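Local coordinates for SIR4-interacting protein SIF2 (PDB 1R5M), which antagonizes telomeric silencing in yeast and is a WD40-repeat subunit of the Set3C transcriptional corepressor complex, at residues A[60-65]-A[70-75]; A[112-117]-A[121-126]; A[130-135]-A[162-167]. One frame throughout, in Å; residues are numbered along the deposited sequence.

Contact 1 (A[60-65]-A[70-75]); sequences ILAYGE and ARLARI. With SO4 (sulfate ion), chain B.
Leu61 pairs with Ala73 and Tyr63 with Arg71 through two hydrogen bonds each, the antiparallel backbone core of this hairpin between strands 60-65 and 69-77, second and third of the four-stranded WD 1 blade. In the non-hydrogen-bonded pairs that alternate with them, the CA hydrogens of Ile60, Ala62 and Leu72 point at carbonyl oxygens, as at Ala62 CA to Arg71 O, 3.4 Å.

Apolar packing occupies both faces. On one, Leu72 lays its CD2 branch against Ala62 CB at 3.5 Å. On the other, with CG of Tyr63 between the backbone N and the carbonyl carbon (chi1 62°), Arg71 CB sits over a face of the Tyr63 ring, 4.1 Å from its centroid, in a CH-pi contact.

Charge gathers at the turn end. Arg71 NH1 gives Glu65 OE2 a 2.7 Å salt-bridge hydrogen bond, in the guanidinium plane, on the syn side of the carboxylate but tilted from its plane. NH1 and NH2 of Arg71 also bond a sulfate, at O3 (3.0 Å) and O4, which Asn67 and Arg95 help to hold. Two anions at its edge thus fix the guanidinium's rotation, and Arg71 and Arg95 together probably make the spot attractive to an anion despite Glu65.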
loop_
_atom_site.group_PDB
_atom_site.type_symbol
_atom_site.label_atom_id
_atom_site.label_comp_id
_atom_site.label_asym_id
_atom_site.label_seq_id
_atom_site.Cartn_x
_atom_site.Cartn_y
_atom_site.Cartn_z
ATOM N N ILE A 60 -11.192 -13.875 0.330
ATOM C CA ILE A 60 -11.003 -13.401 -1.036
ATOM C C ILE A 60 -9.738 -12.586 -1.272
ATOM O O ILE A 60 -9.480 -11.590 -0.597
ATOM C CB ILE A 60 -12.227 -12.580 -1.495
ATOM C CG1 ILE A 60 -13.483 -13.455 -1.429
ATOM C CG2 ILE A 60 -12.012 -12.059 -2.913
ATOM C CD1 ILE A 60 -14.759 -12.745 -1.836
ATOM N N LEU A 61 -8.963 -13.028 -2.256
ATOM C CA LEU A 61 -7.708 -12.393 -2.631
ATOM C C LEU A 61 -7.725 -11.964 -4.095
ATOM O O LEU A 61 -8.218 -12.689 -4.961
ATOM C CB LEU A 61 -6.545 -13.377 -2.415
ATOM C CG LEU A 61 -5.143 -12.968 -2.880
ATOM C CD1 LEU A 61 -4.659 -11.782 -2.062
ATOM C CD2 LEU A 61 -4.177 -14.144 -2.721
ATOM N N ALA A 62 -7.204 -10.774 -4.364
ATOM C CA ALA A 62 -7.099 -10.283 -5.731
ATOM C C ALA A 62 -5.606 -10.198 -6.014
ATOM O O ALA A 62 -4.852 -9.672 -5.199
ATOM C CB ALA A 62 -7.726 -8.902 -5.860
ATOM N N TYR A 63 -5.162 -10.728 -7.146
ATOM C CA TYR A 63 -3.744 -10.633 -7.449
ATOM C C TYR A 63 -3.485 -10.314 -8.910
ATOM O O TYR A 63 -4.223 -10.739 -9.798
ATOM C CB TYR A 63 -3.004 -11.911 -7.015
ATOM C CG TYR A 63 -3.423 -13.200 -7.686
ATOM C CD1 TYR A 63 -3.029 -13.487 -8.992
ATOM C CD2 TYR A 63 -4.157 -14.162 -6.993
ATOM C CE1 TYR A 63 -3.344 -14.704 -9.589
ATOM C CE2 TYR A 63 -4.479 -15.387 -7.584
ATOM C CZ TYR A 63 -4.064 -15.647 -8.881
ATOM O OH TYR A 63 -4.346 -16.862 -9.464
ATOM N N GLY A 64 -2.446 -9.525 -9.146
ATOM C CA GLY A 64 -2.104 -9.150 -10.505
ATOM C C GLY A 64 -1.021 -10.037 -11.074
ATOM O O GLY A 64 -0.129 -10.483 -10.347
ATOM N N GLU A 65 -1.089 -10.295 -12.374
ATOM C CA GLU A 65 -0.100 -11.139 -13.026
ATOM C C GLU A 65 0.574 -10.371 -14.151
ATOM O O GLU A 65 0.158 -9.267 -14.502
ATOM C CB GLU A 65 -0.758 -12.415 -13.551
ATOM C CG GLU A 65 -1.437 -13.221 -12.450
ATOM C CD GLU A 65 -2.215 -14.405 -12.981
ATOM O OE1 GLU A 65 -1.585 -15.364 -13.469
ATOM O OE2 GLU A 65 -3.461 -14.368 -12.914
ATOM N N ALA A 70 -5.384 -10.045 -14.104
ATOM C CA ALA A 70 -5.408 -10.163 -12.653
ATOM C C ALA A 70 -6.467 -11.221 -12.387
ATOM O O ALA A 70 -7.266 -11.537 -13.263
ATOM C CB ALA A 70 -5.806 -8.836 -12.005
ATOM N N ARG A 71 -6.471 -11.782 -11.188
ATOM C CA ARG A 71 -7.458 -12.794 -10.861
ATOM C C ARG A 71 -8.020 -12.597 -9.466
ATOM O O ARG A 71 -7.356 -12.050 -8.582
ATOM C CB ARG A 71 -6.847 -14.199 -10.972
ATOM C CG ARG A 71 -6.730 -14.719 -12.403
ATOM C CD ARG A 71 -6.190 -16.146 -12.439
ATOM N NE ARG A 71 -6.456 -16.804 -13.718
ATOM C CZ ARG A 71 -5.771 -16.591 -14.840
ATOM N NH1 ARG A 71 -4.759 -15.736 -14.860
ATOM N NH2 ARG A 71 -6.111 -17.227 -15.953
ATOM N N LEU A 72 -9.266 -13.015 -9.290
ATOM C CA LEU A 72 -9.914 -12.959 -7.994
ATOM C C LEU A 72 -9.963 -14.423 -7.583
ATOM O O LEU A 72 -10.347 -15.281 -8.377
ATOM C CB LEU A 72 -11.328 -12.379 -8.109
ATOM C CG LEU A 72 -11.409 -10.920 -8.572
ATOM C CD1 LEU A 72 -12.861 -10.463 -8.553
ATOM C CD2 LEU A 72 -10.565 -10.038 -7.655
ATOM N N ALA A 73 -9.546 -14.713 -6.358
ATOM C CA ALA A 73 -9.539 -16.087 -5.887
ATOM C C ALA A 73 -10.050 -16.198 -4.467
ATOM O O ALA A 73 -10.008 -15.243 -3.692
ATOM C CB ALA A 73 -8.130 -16.659 -5.970
ATOM N N ARG A 74 -10.542 -17.382 -4.137
ATOM C CA ARG A 74 -11.043 -17.645 -2.808
ATOM C C ARG A 74 -10.186 -18.746 -2.203
ATOM O O ARG A 74 -9.845 -19.724 -2.873
ATOM C CB ARG A 74 -12.508 -18.074 -2.879
ATOM C CG ARG A 74 -13.169 -18.324 -1.539
ATOM C CD ARG A 74 -14.663 -18.091 -1.665
ATOM N NE ARG A 74 -15.187 -18.672 -2.896
ATOM C CZ ARG A 74 -16.236 -18.197 -3.558
ATOM N NH1 ARG A 74 -16.878 -17.126 -3.109
ATOM N NH2 ARG A 74 -16.641 -18.787 -4.674
ATOM N N ILE A 75 -9.811 -18.563 -0.945
ATOM C CA ILE A 75 -9.005 -19.547 -0.239
ATOM C C ILE A 75 -9.771 -19.989 0.999
ATOM O O ILE A 75 -9.988 -19.200 1.919
ATOM C CB ILE A 75 -7.645 -18.959 0.188
ATOM C CG1 ILE A 75 -6.806 -18.650 -1.055
ATOM C CG2 ILE A 75 -6.916 -19.938 1.107
ATOM C CD1 ILE A 75 -5.479 -17.991 -0.756
HETATM S S SO4 B . -3.359 -16.416 -18.553
HETATM O O1 SO4 B . -3.048 -15.185 -19.304
HETATM O O2 SO4 B . -2.628 -17.551 -19.149
HETATM O O3 SO4 B . -2.954 -16.250 -17.144
HETATM O O4 SO4 B . -4.808 -16.686 -18.609
#

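Contact 2 (A[112-117]-A[121-126])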
loop_
_atom_site.group_PDB
_atom_site.type_symbol
_atom_site.label_atom_id
_atom_site.label_comp_id
_atom_site.label_asym_id
_atom_site.label_seq_id
_atom_site.Cartn_x
_atom_site.Cartn_y
_atom_site.Cartn_z
ATOM N N THR A 112 -0.113 -3.562 -12.640
ATOM C CA THR A 112 0.767 -2.853 -11.713
ATOM C C THR A 112 0.100 -2.315 -10.456
ATOM O O THR A 112 0.781 -1.822 -9.548
ATOM C CB THR A 112 1.429 -1.660 -12.411
ATOM O OG1 THR A 112 0.411 -0.752 -12.855
ATOM C CG2 THR A 112 2.243 -2.125 -13.613
ATOM N N CYS A 113 -1.222 -2.403 -10.396
ATOM C CA CYS A 113 -1.933 -1.866 -9.246
ATOM C C CYS A 113 -3.324 -2.469 -9.115
ATOM O O CYS A 113 -4.001 -2.709 -10.114
ATOM C CB CYS A 113 -2.033 -0.340 -9.406
ATOM S SG CYS A 113 -2.716 0.593 -8.006
ATOM N N LEU A 114 -3.727 -2.744 -7.876
ATOM C CA LEU A 114 -5.059 -3.273 -7.590
ATOM C C LEU A 114 -5.563 -2.554 -6.344
ATOM O O LEU A 114 -4.805 -2.352 -5.391
ATOM C CB LEU A 114 -5.035 -4.781 -7.324
ATOM C CG LEU A 114 -4.517 -5.671 -8.456
ATOM C CD1 LEU A 114 -3.024 -5.870 -8.279
ATOM C CD2 LEU A 114 -5.232 -7.012 -8.435
ATOM N N ALA A 115 -6.835 -2.168 -6.350
ATOM C CA ALA A 115 -7.398 -1.467 -5.204
ATOM C C ALA A 115 -8.879 -1.755 -5.006
ATOM O O ALA A 115 -9.703 -1.401 -5.848
ATOM C CB ALA A 115 -7.188 0.042 -5.359
ATOM N N TRP A 116 -9.205 -2.404 -3.893
ATOM C CA TRP A 116 -10.594 -2.701 -3.547
ATOM C C TRP A 116 -11.251 -1.438 -3.011
ATOM O O TRP A 116 -10.586 -0.591 -2.411
ATOM C CB TRP A 116 -10.687 -3.736 -2.417
ATOM C CG TRP A 116 -10.338 -5.136 -2.765
ATOM C CD1 TRP A 116 -9.169 -5.788 -2.484
ATOM C CD2 TRP A 116 -11.188 -6.092 -3.403
ATOM N NE1 TRP A 116 -9.245 -7.093 -2.902
ATOM C CE2 TRP A 116 -10.473 -7.308 -3.472
ATOM C CE3 TRP A 116 -12.487 -6.039 -3.924
ATOM C CZ2 TRP A 116 -11.013 -8.463 -4.042
ATOM C CZ3 TRP A 116 -13.026 -7.190 -4.492
ATOM C CH2 TRP A 116 -12.289 -8.385 -4.546
ATOM N N SER A 117 -12.558 -1.316 -3.223
ATOM C CA SER A 117 -13.298 -0.191 -2.675
ATOM C C SER A 117 -13.409 -0.510 -1.179
ATOM O O SER A 117 -13.257 -1.666 -0.776
ATOM C CB SER A 117 -14.686 -0.106 -3.311
ATOM O OG SER A 117 -15.417 -1.295 -3.079
ATOM N N ASN A 121 -16.954 -4.366 -2.463
ATOM C CA ASN A 121 -17.775 -4.856 -3.566
ATOM C C ASN A 121 -17.217 -4.572 -4.953
ATOM O O ASN A 121 -17.632 -5.200 -5.928
ATOM C CB ASN A 121 -19.194 -4.288 -3.467
ATOM C CG ASN A 121 -19.967 -4.874 -2.307
ATOM O OD1 ASN A 121 -20.121 -6.090 -2.208
ATOM N ND2 ASN A 121 -20.458 -4.014 -1.419
ATOM N N SER A 122 -16.270 -3.643 -5.040
ATOM C CA SER A 122 -15.675 -3.290 -6.324
ATOM C C SER A 122 -14.161 -3.252 -6.226
ATOM O O SER A 122 -13.602 -3.103 -5.138
ATOM C CB SER A 122 -16.172 -1.918 -6.775
ATOM O OG SER A 122 -17.590 -1.888 -6.820
ATOM N N ILE A 123 -13.497 -3.378 -7.366
ATOM C CA ILE A 123 -12.041 -3.332 -7.391
ATOM C C ILE A 123 -11.549 -2.715 -8.694
ATOM O O ILE A 123 -12.144 -2.919 -9.752
ATOM C CB ILE A 123 -11.431 -4.758 -7.205
ATOM C CG1 ILE A 123 -9.899 -4.671 -7.183
ATOM C CG2 ILE A 123 -11.904 -5.696 -8.310
ATOM C CD1 ILE A 123 -9.213 -5.972 -6.781
ATOM N N VAL A 124 -10.484 -1.926 -8.600
ATOM C CA VAL A 124 -9.881 -1.298 -9.769
ATOM C C VAL A 124 -8.550 -1.987 -10.038
ATOM O O VAL A 124 -7.798 -2.283 -9.107
ATOM C CB VAL A 124 -9.587 0.210 -9.532
ATOM C CG1 VAL A 124 -8.710 0.761 -10.659
ATOM C CG2 VAL A 124 -10.887 0.995 -9.458
ATOM N N THR A 125 -8.275 -2.262 -11.307
ATOM C CA THR A 125 -7.006 -2.863 -11.697
ATOM C C THR A 125 -6.365 -1.916 -12.707
ATOM O O THR A 125 -7.057 -1.324 -13.545
ATOM C CB THR A 125 -7.182 -4.269 -12.334
ATOM O OG1 THR A 125 -8.066 -4.196 -13.460
ATOM C CG2 THR A 125 -7.736 -5.250 -11.307
ATOM N N GLY A 126 -5.050 -1.746 -12.597
ATOM C CA GLY A 126 -4.321 -0.877 -13.507
ATOM C C GLY A 126 -3.173 -1.641 -14.139
ATOM O O GLY A 126 -2.579 -2.508 -13.496
#
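Ile123 carries CG1 anti to its backbone N (chi1 -178°) and stays extended to CD1, while Trp116 has CG beside its own N (chi1 -72°); together these torsions slide the isoleucine across one face of the indole. CD1 of Ile123 stands 3.9 Å from the centroid of the five-membered ring of Trp116, 14° off the normal, a CH-pi contact, and CB of Ile123 covers the six-membered half, 3.7 Å from Trp116 CE3. The indole N-H of Trp116 is spent on Thr52 O in the preceding sheet, which fixes the turn of the ring. An alanine in place of Trp116 would probably open a gap over Ile123 CD1 on the side the indole covered and leave Thr52 O without that donor. On the same face, farther along, Leu114 CD2 meets Thr125 CG2 at 4.2 Å.

Backbone bonds tie the strands from end to end. Ala115 and Val124 exchange two, and Ser117 N reaches Ser122 O at 2.8 Å. Near the turn, Ser117 OG accepts the N-H of Ser122 at 3.2 Å. At the far end Thr112 and Cys113 both face Gly126 in a classic beta bulge: Thr112 N bonds Gly126 O at 2.8 Å, Cys113 N only weakly at 3.4 Å, and Gly126 N returns a bond to Cys113 O.

The hydroxyl of Thr125 bonds His96 and Trp135 NE1, and that of Thr112 the carbonyl of Ile152 in the following sheet. Such a polar network around a buried hydroxyl, with the hairpin of the first two strands packed between neighbouring sheets, is characteristic of a WD40 blade in a beta-propeller.

Contact 3 (A[130-135]-A[162-167])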
loop_
_atom_site.group_PDB
_atom_site.type_symbol
_atom_site.label_atom_id
_atom_site.label_comp_id
_atom_site.label_asym_id
_atom_site.label_seq_id
_atom_site.Cartn_x
_atom_site.Cartn_y
_atom_site.Cartn_z
ATOM N N GLY A 130 -1.277 2.053 -18.665
ATOM C CA GLY A 130 -2.048 3.127 -18.061
ATOM C C GLY A 130 -3.537 2.906 -17.884
ATOM O O GLY A 130 -4.190 3.629 -17.129
ATOM N N GLU A 131 -4.085 1.912 -18.569
ATOM C CA GLU A 131 -5.510 1.639 -18.473
ATOM C C GLU A 131 -5.962 1.152 -17.105
ATOM O O GLU A 131 -5.263 0.394 -16.433
ATOM C CB GLU A 131 -5.920 0.597 -19.513
ATOM C CG GLU A 131 -7.421 0.325 -19.551
ATOM C CD GLU A 131 -7.777 -0.826 -20.463
ATOM O OE1 GLU A 131 -7.346 -1.962 -20.179
ATOM O OE2 GLU A 131 -8.487 -0.598 -21.466
ATOM N N LEU A 132 -7.150 1.592 -16.707
ATOM C CA LEU A 132 -7.756 1.173 -15.453
ATOM C C LEU A 132 -9.079 0.503 -15.806
ATOM O O LEU A 132 -9.771 0.937 -16.730
ATOM C CB LEU A 132 -8.056 2.380 -14.558
ATOM C CG LEU A 132 -6.900 3.232 -14.035
ATOM C CD1 LEU A 132 -7.461 4.537 -13.474
ATOM C CD2 LEU A 132 -6.132 2.472 -12.965
ATOM N N ARG A 133 -9.413 -0.569 -15.097
ATOM C CA ARG A 133 -10.689 -1.250 -15.290
ATOM C C ARG A 133 -11.321 -1.432 -13.920
ATOM O O ARG A 133 -10.622 -1.665 -12.924
ATOM C CB ARG A 133 -10.512 -2.596 -16.002
ATOM C CG ARG A 133 -10.257 -2.405 -17.488
ATOM C CD ARG A 133 -10.080 -3.687 -18.293
ATOM N NE ARG A 133 -9.851 -3.282 -19.677
ATOM C CZ ARG A 133 -10.713 -3.453 -20.674
ATOM N NH1 ARG A 133 -11.876 -4.060 -20.476
ATOM N NH2 ARG A 133 -10.444 -2.927 -21.859
ATOM N N LEU A 134 -12.643 -1.287 -13.878
ATOM C CA LEU A 134 -13.421 -1.401 -12.652
ATOM C C LEU A 134 -14.244 -2.676 -12.719
ATOM O O LEU A 134 -14.930 -2.923 -13.713
ATOM C CB LEU A 134 -14.350 -0.192 -12.521
ATOM C CG LEU A 134 -15.314 -0.183 -11.338
ATOM C CD1 LEU A 134 -14.531 -0.049 -10.035
ATOM C CD2 LEU A 134 -16.290 0.965 -11.493
ATOM N N TRP A 135 -14.184 -3.472 -11.656
ATOM C CA TRP A 135 -14.893 -4.748 -11.610
ATOM C C TRP A 135 -15.680 -4.950 -10.321
ATOM O O TRP A 135 -15.374 -4.347 -9.294
ATOM C CB TRP A 135 -13.899 -5.912 -11.718
ATOM C CG TRP A 135 -12.751 -5.704 -12.666
ATOM C CD1 TRP A 135 -11.625 -4.953 -12.449
ATOM C CD2 TRP A 135 -12.604 -6.281 -13.967
ATOM N NE1 TRP A 135 -10.787 -5.033 -13.537
ATOM C CE2 TRP A 135 -11.363 -5.840 -14.484
ATOM C CE3 TRP A 135 -13.400 -7.129 -14.748
ATOM C CZ2 TRP A 135 -10.901 -6.220 -15.747
ATOM C CZ3 TRP A 135 -12.940 -7.507 -16.005
ATOM C CH2 TRP A 135 -11.701 -7.051 -16.491
ATOM N N THR A 162 -17.550 6.612 -4.603
ATOM C CA THR A 162 -18.031 7.292 -5.798
ATOM C C THR A 162 -16.907 7.906 -6.627
ATOM O O THR A 162 -17.088 8.192 -7.809
ATOM C CB THR A 162 -19.030 8.408 -5.433
ATOM O OG1 THR A 162 -18.412 9.332 -4.529
ATOM C CG2 THR A 162 -20.268 7.816 -4.770
ATOM N N HIS A 163 -15.750 8.111 -6.007
ATOM C CA HIS A 163 -14.617 8.705 -6.704
ATOM C C HIS A 163 -13.320 7.997 -6.376
ATOM O O HIS A 163 -13.178 7.399 -5.312
ATOM C CB HIS A 163 -14.432 10.174 -6.308
ATOM C CG HIS A 163 -15.594 11.052 -6.648
ATOM N ND1 HIS A 163 -16.763 11.056 -5.920
ATOM C CD2 HIS A 163 -15.764 11.958 -7.639
ATOM C CE1 HIS A 163 -17.604 11.928 -6.447
ATOM N NE2 HIS A 163 -17.022 12.489 -7.491
ATOM N N ILE A 164 -12.374 8.064 -7.304
ATOM C CA ILE A 164 -11.057 7.495 -7.067
ATOM C C ILE A 164 -10.034 8.484 -7.592
ATOM O O ILE A 164 -10.343 9.334 -8.434
ATOM C CB ILE A 164 -10.802 6.144 -7.800
ATOM C CG1 ILE A 164 -10.920 6.322 -9.314
ATOM C CG2 ILE A 164 -11.751 5.077 -7.287
ATOM C CD1 ILE A 164 -10.343 5.148 -10.105
ATOM N N ILE A 165 -8.826 8.389 -7.055
ATOM C CA ILE A 165 -7.710 9.206 -7.509
ATOM C C ILE A 165 -6.721 8.168 -8.002
ATOM O O ILE A 165 -6.475 7.174 -7.317
ATOM C CB ILE A 165 -7.026 9.973 -6.372
ATOM C CG1 ILE A 165 -8.005 10.939 -5.719
ATOM C CG2 ILE A 165 -5.814 10.725 -6.915
ATOM C CD1 ILE A 165 -7.546 11.392 -4.363
ATOM N N SER A 166 -6.173 8.373 -9.191
ATOM C CA SER A 166 -5.190 7.439 -9.723
ATOM C C SER A 166 -3.968 8.232 -10.149
ATOM O O SER A 166 -4.084 9.364 -10.616
ATOM C CB SER A 166 -5.758 6.660 -10.918
ATOM O OG SER A 166 -6.202 7.531 -11.944
ATOM N N MET A 167 -2.794 7.647 -9.962
ATOM C CA MET A 167 -1.562 8.318 -10.349
ATOM C C MET A 167 -0.637 7.316 -11.011
ATOM O O MET A 167 -0.571 6.158 -10.597
ATOM C CB MET A 167 -0.868 8.935 -9.129
ATOM C CG MET A 167 0.353 9.780 -9.494
ATOM S SD MET A 167 1.011 10.711 -8.099
ATOM C CE MET A 167 1.678 9.373 -7.165
#
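Leu132 pushes its CD1 methyl against Ser166, lying 3.7 Å from CB and 3.6 Å from OG of that serine. With CG beside the backbone N (chi1 -64°) and the branch extended, the leucine spans a gap in which the nearest CA atoms, those of Leu132 and Ser166, are still 8.9 Å apart. The other neighbour is Ile164, whose CD1 comes to 4.5 Å from the same methyl of Leu132. No hydrogen bond crosses between 130-135 and 162-167, so this is side-chain packing between separate sheets rather than strand pairing.

The methyl touches a hydroxyl whose polar needs are met in its own blade: Ser166 OG is hydrogen-bonded to His148 NE2 and Trp176 NE1. Trp176 also packs on both Leu132 and Ile164, while Ile152 and Val155 of strand 152-157 touch the leucine too.

Behind Leu132, its chain neighbours grip each other. Arg133 takes Glu131 side-on, NE to OE1 at 2.9 Å and nearly straight at 176°, NH2 to OE2 at 3.1 Å, each nitrogen meeting its oxygen out of the carboxylate plane. Glu131 OE1 is bonded by His96 ND1 as well, so the carboxylate is held both by Arg133 and by a histidine from a loop.

Repeats WD 2 and WD 3 meet here. An aliphatic residue of one blade packed over the Ser-His-Trp hydrogen-bond network of the next is characteristic of the packing between adjacent blades of a WD40 beta-propeller.

How the contacts relate
Contacts 1 and 2 are both antiparallel hairpins, of WD 1 and WD 2, stitched by backbone hydrogen bonds; contact 3 instead joins WD 2 to WD 3 by a few side chains alone. Contact 1 is buried over most of its length yet runs out to partly exposed charge and a sulfate, whereas contact 3 is small and wholly buried where it touches. Contact 2 is partly buried and links the others: Ile123 CD1 lies 3.4 Å from Ala62 CB of contact 1, and strand 122-127 pairs with strand 132-136 of contact 3 in one sheet. Contacts 1 and 3 do not meet, their nearest atoms about 6 Å apart.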